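Local atomic coordinates of FAD dependent oxidoreductase (Chelativorans sp. BNC1, PDB entry 6PXS), a protein that is an FAD-dependent iminodiacetate oxidase of the DadA oxidoreductase family, holding its flavin in a Rossmann-type fold. Residues A8-Y17 and L155-A163; Q223-G234 and D256-D267. One frame throughout, in Å; residues are numbered along the deposited sequence.

Contact 1: A8-Y17 and L155-A163; sequences AGILGASAAY and LAASMLRVA. With FAD (flavin-adenine dinucleotide), chain E.
Met159 enters a hole made by Ile10, Ala13, Ser14 and Tyr17, a knobs-into-holes fit between helix 10-17 and helix 155-163, whose short axes approach to 8.2 Å and run at 29° to each other. Its CB lies against Tyr17 CB, with Met159 CB to Tyr17 CB at 3.8 Å, and also meets the carbonyl oxygen of Ala13. CG lies beside the backbone N (chi1 -69°), which places it over one face of the Tyr17 ring. From there the chain stays extended, carrying Met159 SD to Ser14 CA at 3.6 Å; the sulfur of Met159, SD, stands 4.8 Å from the Tyr17 ring centroid and obliquely to it, a Met-aromatic contact. Met159 CE, the tip, ends 4.2 Å from Ile10 CD1. The edge of the same ring is met by Val162, whose CG1 lies 3.5 Å from Tyr17 CE1. Nearer the cofactor, Ala13 CB packs on Leu160 CG and on Ala156 CB. Ile10 works in two directions: CD1 reaches Ala156 CB at 3.7 Å, while CG2 faces the FAD oxygen O5'. Helix 55-76 adds Leu71 against Met159, and Ser14 OG is turned to another helix, bonding Pro341 O. Gly9 is the N-cap, and its CA approaches FAD O2P to 3.2 Å. Segment 8-17 is consistent with the glycine-rich turn and first helix of a Rossmann-type fold, as the FAD contacts suggest. The chemistry across the pair is apolar apart from the sulfur-ring contact, consistent with the two helices being held by close apolar packing, with Leu11 N weakly bonded to O2P, while Ile10 N is taken by Thr38 OG1.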
loop_
_atom_site.group_PDB
_atom_site.type_symbol
_atom_site.label_atom_id
_atom_site.label_comp_id
_atom_site.label_asym_id
_atom_site.label_seq_id
_atom_site.Cartn_x
_atom_site.Cartn_y
_atom_site.Cartn_z
ATOM N N ALA A 8 16.531 -10.188 13.968
ATOM C CA ALA A 8 16.310 -9.081 14.890
ATOM C C ALA A 8 14.830 -8.887 15.174
ATOM O O ALA A 8 14.327 -7.757 15.147
ATOM C CB ALA A 8 16.908 -7.789 14.332
ATOM N N GLY A 9 14.122 -9.978 15.435
ATOM C CA GLY A 9 12.771 -9.891 15.939
ATOM C C GLY A 9 12.769 -9.480 17.391
ATOM O O GLY A 9 13.747 -8.944 17.920
ATOM N N ILE A 10 11.647 -9.750 18.053
ATOM C CA ILE A 10 11.551 -9.399 19.462
ATOM C C ILE A 10 12.599 -10.155 20.267
ATOM O O ILE A 10 13.110 -9.646 21.270
ATOM C CB ILE A 10 10.130 -9.668 19.994
ATOM C CG1 ILE A 10 9.986 -9.134 21.421
ATOM C CG2 ILE A 10 9.819 -11.157 19.973
ATOM C CD1 ILE A 10 10.142 -7.631 21.535
ATOM N N LEU A 11 12.947 -11.372 19.842
ATOM C CA LEU A 11 13.876 -12.185 20.618
ATOM C C LEU A 11 15.320 -11.785 20.345
ATOM O O LEU A 11 16.095 -11.552 21.279
ATOM C CB LEU A 11 13.660 -13.668 20.308
ATOM C CG LEU A 11 14.453 -14.657 21.169
ATOM C CD1 LEU A 11 14.149 -14.464 22.646
ATOM C CD2 LEU A 11 14.155 -16.087 20.747
ATOM N N GLY A 12 15.702 -11.702 19.072
ATOM C CA GLY A 12 17.039 -11.243 18.745
ATOM C C GLY A 12 17.297 -9.818 19.191
ATOM O O GLY A 12 18.430 -9.464 19.527
ATOM N N ALA A 13 16.256 -8.982 19.202
ATOM C CA ALA A 13 16.426 -7.600 19.637
ATOM C C ALA A 13 16.605 -7.517 21.147
ATOM O O ALA A 13 17.416 -6.724 21.640
ATOM C CB ALA A 13 15.231 -6.759 19.190
ATOM N N SER A 14 15.859 -8.328 21.901
ATOM C CA SER A 14 16.026 -8.334 23.350
ATOM C C SER A 14 17.410 -8.838 23.737
ATOM O O SER A 14 18.050 -8.286 24.640
ATOM C CB SER A 14 14.943 -9.194 24.001
ATOM O OG SER A 14 15.124 -9.252 25.406
ATOM N N ALA A 15 17.889 -9.887 23.066
ATOM C CA ALA A 15 19.233 -10.382 23.335
ATOM C C ALA A 15 20.271 -9.294 23.088
ATOM O O ALA A 15 21.134 -9.035 23.935
ATOM C CB ALA A 15 19.520 -11.610 22.472
ATOM N N ALA A 16 20.200 -8.644 21.926
ATOM C CA ALA A 16 21.115 -7.543 21.645
ATOM C C ALA A 16 20.994 -6.450 22.699
ATOM O O ALA A 16 22.004 -5.926 23.183
ATOM C CB ALA A 16 20.837 -6.976 20.255
ATOM N N TYR A 17 19.761 -6.094 23.065
ATOM C CA TYR A 17 19.551 -5.033 24.043
ATOM C C TYR A 17 20.248 -5.342 25.362
ATOM O O TYR A 17 20.801 -4.441 26.003
ATOM C CB TYR A 17 18.054 -4.827 24.258
ATOM C CG TYR A 17 17.699 -3.990 25.466
ATOM C CD1 TYR A 17 17.786 -2.604 25.428
ATOM C CD2 TYR A 17 17.258 -4.585 26.639
ATOM C CE1 TYR A 17 17.454 -1.837 26.528
ATOM C CE2 TYR A 17 16.923 -3.826 27.743
ATOM C CZ TYR A 17 17.023 -2.453 27.682
ATOM O OH TYR A 17 16.689 -1.696 28.782
ATOM N N LEU A 155 8.209 -2.104 20.449
ATOM C CA LEU A 155 9.050 -2.571 21.545
ATOM C C LEU A 155 10.387 -3.085 21.023
ATOM O O LEU A 155 11.452 -2.628 21.453
ATOM C CB LEU A 155 8.323 -3.658 22.334
ATOM C CG LEU A 155 9.095 -4.247 23.514
ATOM C CD1 LEU A 155 9.491 -3.154 24.493
ATOM C CD2 LEU A 155 8.272 -5.317 24.211
ATOM N N ALA A 156 10.350 -4.036 20.088
ATOM C CA ALA A 156 11.588 -4.578 19.541
ATOM C C ALA A 156 12.418 -3.495 18.866
ATOM O O ALA A 156 13.653 -3.553 18.892
ATOM C CB ALA A 156 11.278 -5.703 18.554
ATOM N N ALA A 157 11.764 -2.504 18.260
ATOM C CA ALA A 157 12.496 -1.406 17.637
ATOM C C ALA A 157 13.251 -0.591 18.679
ATOM O O ALA A 157 14.435 -0.278 18.502
ATOM C CB ALA A 157 11.532 -0.515 16.853
ATOM N N SER A 158 12.580 -0.237 19.778
ATOM C CA SER A 158 13.219 0.582 20.801
ATOM C C SER A 158 14.406 -0.138 21.425
ATOM O O SER A 158 15.449 0.476 21.681
ATOM C CB SER A 158 12.198 0.966 21.869
ATOM O OG SER A 158 11.168 1.762 21.310
ATOM N N MET A 159 14.268 -1.440 21.680
ATOM C CA MET A 159 15.387 -2.208 22.219
ATOM C C MET A 159 16.601 -2.116 21.302
ATOM O O MET A 159 17.719 -1.847 21.756
ATOM C CB MET A 159 14.972 -3.663 22.420
ATOM C CG MET A 159 13.957 -3.868 23.527
ATOM S SD MET A 159 13.932 -5.567 24.122
ATOM C CE MET A 159 12.228 -5.702 24.640
ATOM N N LEU A 160 16.397 -2.340 20.002
ATOM C CA LEU A 160 17.494 -2.191 19.051
ATOM C C LEU A 160 18.093 -0.792 19.121
ATOM O O LEU A 160 19.320 -0.634 19.130
ATOM C CB LEU A 160 17.003 -2.490 17.635
ATOM C CG LEU A 160 16.764 -3.964 17.312
ATOM C CD1 LEU A 160 16.032 -4.107 15.986
ATOM C CD2 LEU A 160 18.082 -4.721 17.277
ATOM N N ARG A 161 17.244 0.235 19.173
ATOM C CA ARG A 161 17.746 1.603 19.247
ATOM C C ARG A 161 18.652 1.790 20.457
ATOM O O ARG A 161 19.732 2.386 20.352
ATOM C CB ARG A 161 16.575 2.585 19.283
ATOM C CG ARG A 161 16.209 3.131 17.912
ATOM C CD ARG A 161 15.020 4.077 17.959
ATOM N NE ARG A 161 13.832 3.474 17.354
ATOM C CZ ARG A 161 12.706 3.180 18.000
ATOM N NH1 ARG A 161 12.568 3.441 19.294
ATOM N NH2 ARG A 161 11.700 2.628 17.337
ATOM N N VAL A 162 18.234 1.284 21.618
ATOM C CA VAL A 162 19.071 1.387 22.809
ATOM C C VAL A 162 20.342 0.563 22.638
ATOM O O VAL A 162 21.418 0.950 23.111
ATOM C CB VAL A 162 18.286 0.953 24.059
ATOM C CG1 VAL A 162 19.202 0.924 25.272
ATOM C CG2 VAL A 162 17.107 1.881 24.296
ATOM N N ALA A 163 20.241 -0.583 21.964
ATOM C CA ALA A 163 21.412 -1.430 21.768
ATOM C C ALA A 163 22.440 -0.747 20.874
ATOM O O ALA A 163 23.639 -0.748 21.177
ATOM C CB ALA A 163 20.992 -2.774 21.174
HETATM P PA FAD E . 10.674 -13.017 14.124
HETATM O O1A FAD E . 10.033 -13.529 12.888
HETATM O O2A FAD E . 10.024 -11.751 14.689
HETATM O O5B FAD E . 12.211 -12.769 13.924
HETATM C C5B FAD E . 12.965 -13.496 12.931
HETATM C C4B FAD E . 13.867 -12.528 12.211
HETATM O O4B FAD E . 15.056 -13.218 11.758
HETATM C C3B FAD E . 13.250 -11.882 10.970
HETATM O O3B FAD E . 13.610 -10.508 10.892
HETATM C C2B FAD E . 13.862 -12.692 9.826
HETATM O O2B FAD E . 13.924 -11.953 8.611
HETATM C C1B FAD E . 15.256 -12.949 10.388
HETATM N N9A FAD E . 15.954 -14.081 9.786
HETATM C C8A FAD E . 15.524 -15.379 9.711
HETATM N N7A FAD E . 16.364 -16.185 9.106
HETATM C C5A FAD E . 17.420 -15.355 8.758
HETATM C C6A FAD E . 18.636 -15.596 8.090
HETATM N N6A FAD E . 19.009 -16.794 7.632
HETATM N N1A FAD E . 19.467 -14.547 7.904
HETATM C C2A FAD E . 19.103 -13.344 8.356
HETATM N N3A FAD E . 17.983 -13.002 8.998
HETATM C C4A FAD E . 17.179 -14.057 9.169
HETATM N N1 FAD E . 2.718 -13.076 21.104
HETATM C C2 FAD E . 2.243 -12.596 22.290
HETATM O O2 FAD E . 2.891 -12.702 23.337
HETATM N N3 FAD E . 1.011 -11.967 22.335
HETATM C C4 FAD E . 0.166 -11.767 21.263
HETATM O O4 FAD E . -0.910 -11.195 21.424
HETATM C C4X FAD E . 0.677 -12.284 20.007
HETATM N N5 FAD E . -0.058 -12.138 18.941
HETATM C C5X FAD E . 0.429 -12.630 17.740
HETATM C C6 FAD E . -0.346 -12.482 16.591
HETATM C C7 FAD E . 0.100 -12.954 15.360
HETATM C C7M FAD E . -0.765 -12.776 14.141
HETATM C C8 FAD E . 1.344 -13.598 15.274
HETATM C C8M FAD E . 1.853 -14.124 13.957
HETATM C C9 FAD E . 2.119 -13.747 16.420
HETATM C C9A FAD E . 1.674 -13.271 17.648
HETATM N N10 FAD E . 2.439 -13.404 18.826
HETATM C C10 FAD E . 1.966 -12.925 20.026
HETATM C "C1'" FAD E . 3.747 -14.079 18.801
HETATM C "C2'" FAD E . 4.907 -13.137 18.484
HETATM O "O2'" FAD E . 4.523 -12.197 17.481
HETATM C "C3'" FAD E . 6.090 -13.959 17.974
HETATM O "O3'" FAD E . 6.214 -15.138 18.761
HETATM C "C4'" FAD E . 7.431 -13.225 18.000
HETATM O "O4'" FAD E . 7.319 -12.027 17.232
HETATM C "C5'" FAD E . 8.549 -14.091 17.459
HETATM O "O5'" FAD E . 9.767 -13.321 17.414
HETATM P P FAD E . 11.075 -13.910 16.768
HETATM O O1P FAD E . 11.343 -15.295 17.367
HETATM O O2P FAD E . 12.212 -12.956 16.840
HETATM O O3P FAD E . 10.636 -14.126 15.255
#

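Contact 2: Q223-G234 and D256-D267; sequences QKGQIIHLHLPG and DSRVVVGATRED
Ser257 opens the pairing with Leu232: Ser257 O takes Leu232 N at 2.8 Å. Just before it, Asp256 turns its carboxylate to Arg153 and Arg161 of the second subunit, so this end reaches the subunit interface. Arg258, in a non-hydrogen-bonded pair with His231, brings CD to the edge of the His229 ring. Val259 and Leu230 form an antiparallel hydrogen-bonded pair. Val260 CG2 lies over one face of the His229 ring, 3.8 Å from the centroid, a CH-pi contact; its CG1 turns to Ile227 CD1. On the other face of the sheet, Val261 CG2 packs on Leu230 CD1 at 3.8 Å. These are neighbouring strands of a four-stranded antiparallel sheet, with strand 298-310 on the other side of 220-231, strand 251-254 beyond 258-261, and helix 277-290 against Ile228, Val261 and Thr264. Past Gly262, Ala263 sets its CB beside Gln226 O and touches the FAD. Main-chain bonds continue, Thr264 N to Gln226 O and Glu266 N to Lys224 O (3.2 Å), and side-chain bonds join them. With chi1 at 62°, Thr264 OG1 stands between its own N and carbonyl carbon and accepts Gln226 N at 2.8 Å. The same hydroxyl donates to Glu266 OE1 on the anti lone pair, while Gln226 NE2, also bonded to Thr276, binds the syn lone pair of Glu266 OE1 at 3.0 Å. Lys224 runs alongside Glu266, NZ to OE2 4.2 Å, beyond a salt bridge; NZ bonds Arg274 O. Asp267 OD1 meets Gln223 NE2 at 3.0 Å. Along the two antiparallel strands, backbone pairing thus gains a side-chain network in which two donors grip one oxygen and a lysine lies near, probably steadying the Glu266 carboxylate as an anion.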
loop_
_atom_site.group_PDB
_atom_site.type_symbol
_atom_site.label_atom_id
_atom_site.label_comp_id
_atom_site.label_asym_id
_atom_site.label_seq_id
_atom_site.Cartn_x
_atom_site.Cartn_y
_atom_site.Cartn_z
ATOM N N GLN A 223 3.754 -20.949 11.470
ATOM C CA GLN A 223 2.300 -21.027 11.590
ATOM C C GLN A 223 1.747 -19.669 11.172
ATOM O O GLN A 223 1.808 -18.703 11.939
ATOM C CB GLN A 223 1.869 -21.390 13.009
ATOM C CG GLN A 223 0.365 -21.604 13.160
ATOM C CD GLN A 223 -0.071 -21.752 14.607
ATOM O OE1 GLN A 223 0.201 -20.889 15.443
ATOM N NE2 GLN A 223 -0.754 -22.849 14.909
ATOM N N LYS A 224 1.217 -19.596 9.955
ATOM C CA LYS A 224 0.678 -18.342 9.449
ATOM C C LYS A 224 -0.398 -17.801 10.385
ATOM O O LYS A 224 -1.143 -18.555 11.018
ATOM C CB LYS A 224 0.106 -18.544 8.046
ATOM C CG LYS A 224 -0.588 -17.327 7.463
ATOM C CD LYS A 224 -1.014 -17.588 6.031
ATOM C CE LYS A 224 -1.795 -16.421 5.458
ATOM N NZ LYS A 224 -2.253 -16.694 4.067
ATOM N N GLY A 225 -0.468 -16.476 10.472
ATOM C CA GLY A 225 -1.490 -15.820 11.260
ATOM C C GLY A 225 -1.916 -14.493 10.667
ATOM O O GLY A 225 -1.078 -13.621 10.420
ATOM N N GLN A 226 -3.215 -14.325 10.436
ATOM C CA GLN A 226 -3.765 -13.084 9.909
ATOM C C GLN A 226 -4.452 -12.327 11.038
ATOM O O GLN A 226 -5.240 -12.908 11.790
ATOM C CB GLN A 226 -4.752 -13.364 8.775
ATOM C CG GLN A 226 -4.199 -14.279 7.695
ATOM C CD GLN A 226 -5.167 -14.486 6.550
ATOM O OE1 GLN A 226 -5.906 -13.577 6.171
ATOM N NE2 GLN A 226 -5.172 -15.691 5.992
ATOM N N ILE A 227 -4.158 -11.034 11.149
ATOM C CA ILE A 227 -4.650 -10.200 12.239
ATOM C C ILE A 227 -5.205 -8.915 11.643
ATOM O O ILE A 227 -4.575 -8.307 10.772
ATOM C CB ILE A 227 -3.539 -9.904 13.264
ATOM C CG1 ILE A 227 -4.093 -9.121 14.455
ATOM C CG2 ILE A 227 -2.393 -9.143 12.612
ATOM C CD1 ILE A 227 -3.130 -9.047 15.626
ATOM N N ILE A 228 -6.383 -8.504 12.111
ATOM C CA ILE A 228 -7.107 -7.371 11.544
ATOM C C ILE A 228 -6.946 -6.159 12.450
ATOM O O ILE A 228 -6.978 -6.276 13.681
ATOM C CB ILE A 228 -8.597 -7.712 11.344
ATOM C CG1 ILE A 228 -8.747 -8.788 10.266
ATOM C CG2 ILE A 228 -9.383 -6.459 10.977
ATOM C CD1 ILE A 228 -10.157 -9.290 10.090
ATOM N N HIS A 229 -6.785 -4.989 11.837
ATOM C CA HIS A 229 -6.675 -3.721 12.547
ATOM C C HIS A 229 -7.853 -2.841 12.159
ATOM O O HIS A 229 -8.070 -2.579 10.971
ATOM C CB HIS A 229 -5.351 -3.025 12.225
ATOM C CG HIS A 229 -4.156 -3.701 12.820
ATOM N ND1 HIS A 229 -3.293 -3.061 13.682
ATOM C CD2 HIS A 229 -3.686 -4.964 12.686
ATOM C CE1 HIS A 229 -2.339 -3.898 14.051
ATOM N NE2 HIS A 229 -2.555 -5.059 13.461
ATOM N N LEU A 230 -8.607 -2.389 13.156
ATOM C CA LEU A 230 -9.786 -1.563 12.950
ATOM C C LEU A 230 -9.530 -0.146 13.441
ATOM O O LEU A 230 -8.581 0.118 14.183
ATOM C CB LEU A 230 -10.999 -2.149 13.677
ATOM C CG LEU A 230 -11.312 -3.615 13.380
ATOM C CD1 LEU A 230 -12.504 -4.065 14.201
ATOM C CD2 LEU A 230 -11.572 -3.832 11.902
ATOM N N HIS A 231 -10.404 0.768 13.023
ATOM C CA HIS A 231 -10.297 2.174 13.383
ATOM C C HIS A 231 -11.680 2.703 13.727
ATOM O O HIS A 231 -12.616 2.557 12.936
ATOM C CB HIS A 231 -9.679 2.985 12.238
ATOM C CG HIS A 231 -9.551 4.447 12.528
ATOM N ND1 HIS A 231 -8.762 4.939 13.545
ATOM C CD2 HIS A 231 -10.108 5.526 11.927
ATOM C CE1 HIS A 231 -8.839 6.258 13.560
ATOM N NE2 HIS A 231 -9.650 6.639 12.590
ATOM N N LEU A 232 -11.805 3.313 14.908
ATOM C CA LEU A 232 -13.062 3.881 15.391
ATOM C C LEU A 232 -12.965 5.402 15.346
ATOM O O LEU A 232 -12.638 6.035 16.361
ATOM C CB LEU A 232 -13.366 3.402 16.812
ATOM C CG LEU A 232 -13.872 1.968 16.995
ATOM C CD1 LEU A 232 -15.201 1.774 16.276
ATOM C CD2 LEU A 232 -12.843 0.954 16.516
ATOM N N PRO A 233 -13.257 6.044 14.200
ATOM C CA PRO A 233 -12.996 7.487 14.074
ATOM C C PRO A 233 -13.609 8.321 15.189
ATOM O O PRO A 233 -14.829 8.332 15.379
ATOM C CB PRO A 233 -13.609 7.840 12.712
ATOM C CG PRO A 233 -14.546 6.725 12.399
ATOM C CD PRO A 233 -13.938 5.507 13.011
ATOM N N GLY A 234 -12.756 9.022 15.934
ATOM C CA GLY A 234 -13.224 9.914 16.976
ATOM C C GLY A 234 -13.648 9.232 18.255
ATOM O O GLY A 234 -14.561 9.718 18.929
ATOM N N ASP A 256 -4.707 5.387 19.522
ATOM C CA ASP A 256 -5.187 6.137 18.366
ATOM C C ASP A 256 -6.454 5.518 17.787
ATOM O O ASP A 256 -6.514 5.217 16.590
ATOM C CB ASP A 256 -4.099 6.220 17.292
ATOM C CG ASP A 256 -4.465 7.170 16.161
ATOM O OD1 ASP A 256 -5.599 7.693 16.162
ATOM O OD2 ASP A 256 -3.618 7.394 15.273
ATOM N N SER A 257 -7.472 5.330 18.627
ATOM C CA SER A 257 -8.787 4.875 18.172
ATOM C C SER A 257 -8.679 3.601 17.337
ATOM O O SER A 257 -9.451 3.387 16.398
ATOM C CB SER A 257 -9.498 5.974 17.379
ATOM O OG SER A 257 -9.579 7.178 18.123
ATOM N N ARG A 258 -7.724 2.743 17.679
ATOM C CA ARG A 258 -7.437 1.536 16.921
ATOM C C ARG A 258 -7.801 0.307 17.742
ATOM O O ARG A 258 -7.508 0.241 18.940
ATOM C CB ARG A 258 -5.958 1.485 16.526
ATOM C CG ARG A 258 -5.623 0.419 15.498
ATOM C CD ARG A 258 -4.201 0.575 14.977
ATOM N NE ARG A 258 -3.207 0.390 16.031
ATOM C CZ ARG A 258 -1.892 0.457 15.842
ATOM N NH1 ARG A 258 -1.401 0.706 14.635
ATOM N NH2 ARG A 258 -1.066 0.273 16.863
ATOM N N VAL A 259 -8.444 -0.660 17.094
ATOM C CA VAL A 259 -8.814 -1.925 17.716
ATOM C C VAL A 259 -8.295 -3.057 16.841
ATOM O O VAL A 259 -8.524 -3.061 15.627
ATOM C CB VAL A 259 -10.338 -2.048 17.910
ATOM C CG1 VAL A 259 -10.693 -3.403 18.500
ATOM C CG2 VAL A 259 -10.849 -0.928 18.803
ATOM N N VAL A 260 -7.600 -4.010 17.457
ATOM C CA VAL A 260 -7.053 -5.175 16.773
ATOM C C VAL A 260 -7.847 -6.399 17.205
ATOM O O VAL A 260 -8.256 -6.499 18.368
ATOM C CB VAL A 260 -5.553 -5.350 17.083
ATOM C CG1 VAL A 260 -4.967 -6.488 16.269
ATOM C CG2 VAL A 260 -4.803 -4.048 16.820
ATOM N N VAL A 261 -8.062 -7.328 16.275
ATOM C CA VAL A 261 -8.919 -8.482 16.517
ATOM C C VAL A 261 -8.116 -9.765 16.341
ATOM O O VAL A 261 -7.181 -9.837 15.535
ATOM C CB VAL A 261 -10.152 -8.474 15.589
ATOM C CG1 VAL A 261 -11.117 -9.585 15.973
ATOM C CG2 VAL A 261 -10.845 -7.125 15.652
ATOM N N GLY A 262 -8.512 -10.792 17.097
ATOM C CA GLY A 262 -7.791 -12.048 17.197
ATOM C C GLY A 262 -7.346 -12.633 15.875
ATOM O O GLY A 262 -7.963 -12.384 14.837
ATOM N N ALA A 263 -6.278 -13.421 15.907
ATOM C CA ALA A 263 -5.614 -13.883 14.700
ATOM C C ALA A 263 -5.993 -15.323 14.370
ATOM O O ALA A 263 -6.554 -16.058 15.185
ATOM C CB ALA A 263 -4.095 -13.760 14.852
ATOM N N THR A 264 -5.667 -15.717 13.142
ATOM C CA THR A 264 -5.844 -17.086 12.690
ATOM C C THR A 264 -4.659 -17.938 13.132
ATOM O O THR A 264 -3.609 -17.428 13.527
ATOM C CB THR A 264 -5.983 -17.137 11.167
ATOM O OG1 THR A 264 -4.786 -16.641 10.554
ATOM C CG2 THR A 264 -7.165 -16.296 10.703
ATOM N N ARG A 265 -4.839 -19.258 13.060
ATOM C CA ARG A 265 -3.800 -20.218 13.452
ATOM C C ARG A 265 -3.779 -21.316 12.390
ATOM O O ARG A 265 -4.466 -22.334 12.515
ATOM C CB ARG A 265 -4.067 -20.767 14.846
ATOM C CG ARG A 265 -4.005 -19.693 15.920
ATOM C CD ARG A 265 -4.634 -20.120 17.234
ATOM N NE ARG A 265 -4.718 -18.987 18.151
ATOM C CZ ARG A 265 -3.681 -18.482 18.817
ATOM N NH1 ARG A 265 -3.853 -17.444 19.624
ATOM N NH2 ARG A 265 -2.471 -19.010 18.674
ATOM N N GLU A 266 -2.968 -21.105 11.356
ATOM C CA GLU A 266 -2.981 -21.935 10.152
ATOM C C GLU A 266 -1.767 -22.858 10.175
ATOM O O GLU A 266 -0.651 -22.445 9.848
ATOM C CB GLU A 266 -2.997 -21.052 8.908
ATOM C CG GLU A 266 -4.202 -20.120 8.837
ATOM C CD GLU A 266 -4.170 -19.193 7.635
ATOM O OE1 GLU A 266 -4.393 -17.978 7.818
ATOM O OE2 GLU A 266 -3.920 -19.676 6.510
ATOM N N ASP A 267 -1.990 -24.111 10.561
ATOM C CA ASP A 267 -0.926 -25.106 10.555
ATOM C C ASP A 267 -0.595 -25.526 9.129
ATOM O O ASP A 267 -1.434 -25.468 8.226
ATOM C CB ASP A 267 -1.336 -26.332 11.372
ATOM C CG ASP A 267 -1.340 -26.065 12.862
ATOM O OD1 ASP A 267 -0.392 -25.412 13.348
ATOM O OD2 ASP A 267 -2.289 -26.507 13.544
#

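From the N terminus, the chain passes strand 3-6 and enters contact 1 almost at once; this contact closes when helix 152-164 returns to helix 10-20, spanning 137 intervening residues. Contact 2 opens only later and closes a much shorter excursion of 21 residues, which includes strand 251-254. The two are therefore in series, neither crossing nor enclosing the other. The centres of contact 1 and contact 2 lie about 23 Å apart, and they do not touch. Contact 1 ties two helices beside the FAD pyrophosphate, whereas contact 2 joins neighbouring strands of an antiparallel sheet whose Gly225 and Ala263 touch the same cofactor. Arg161 of contact 1 also reaches Asp256 of contact 2 in the second subunit.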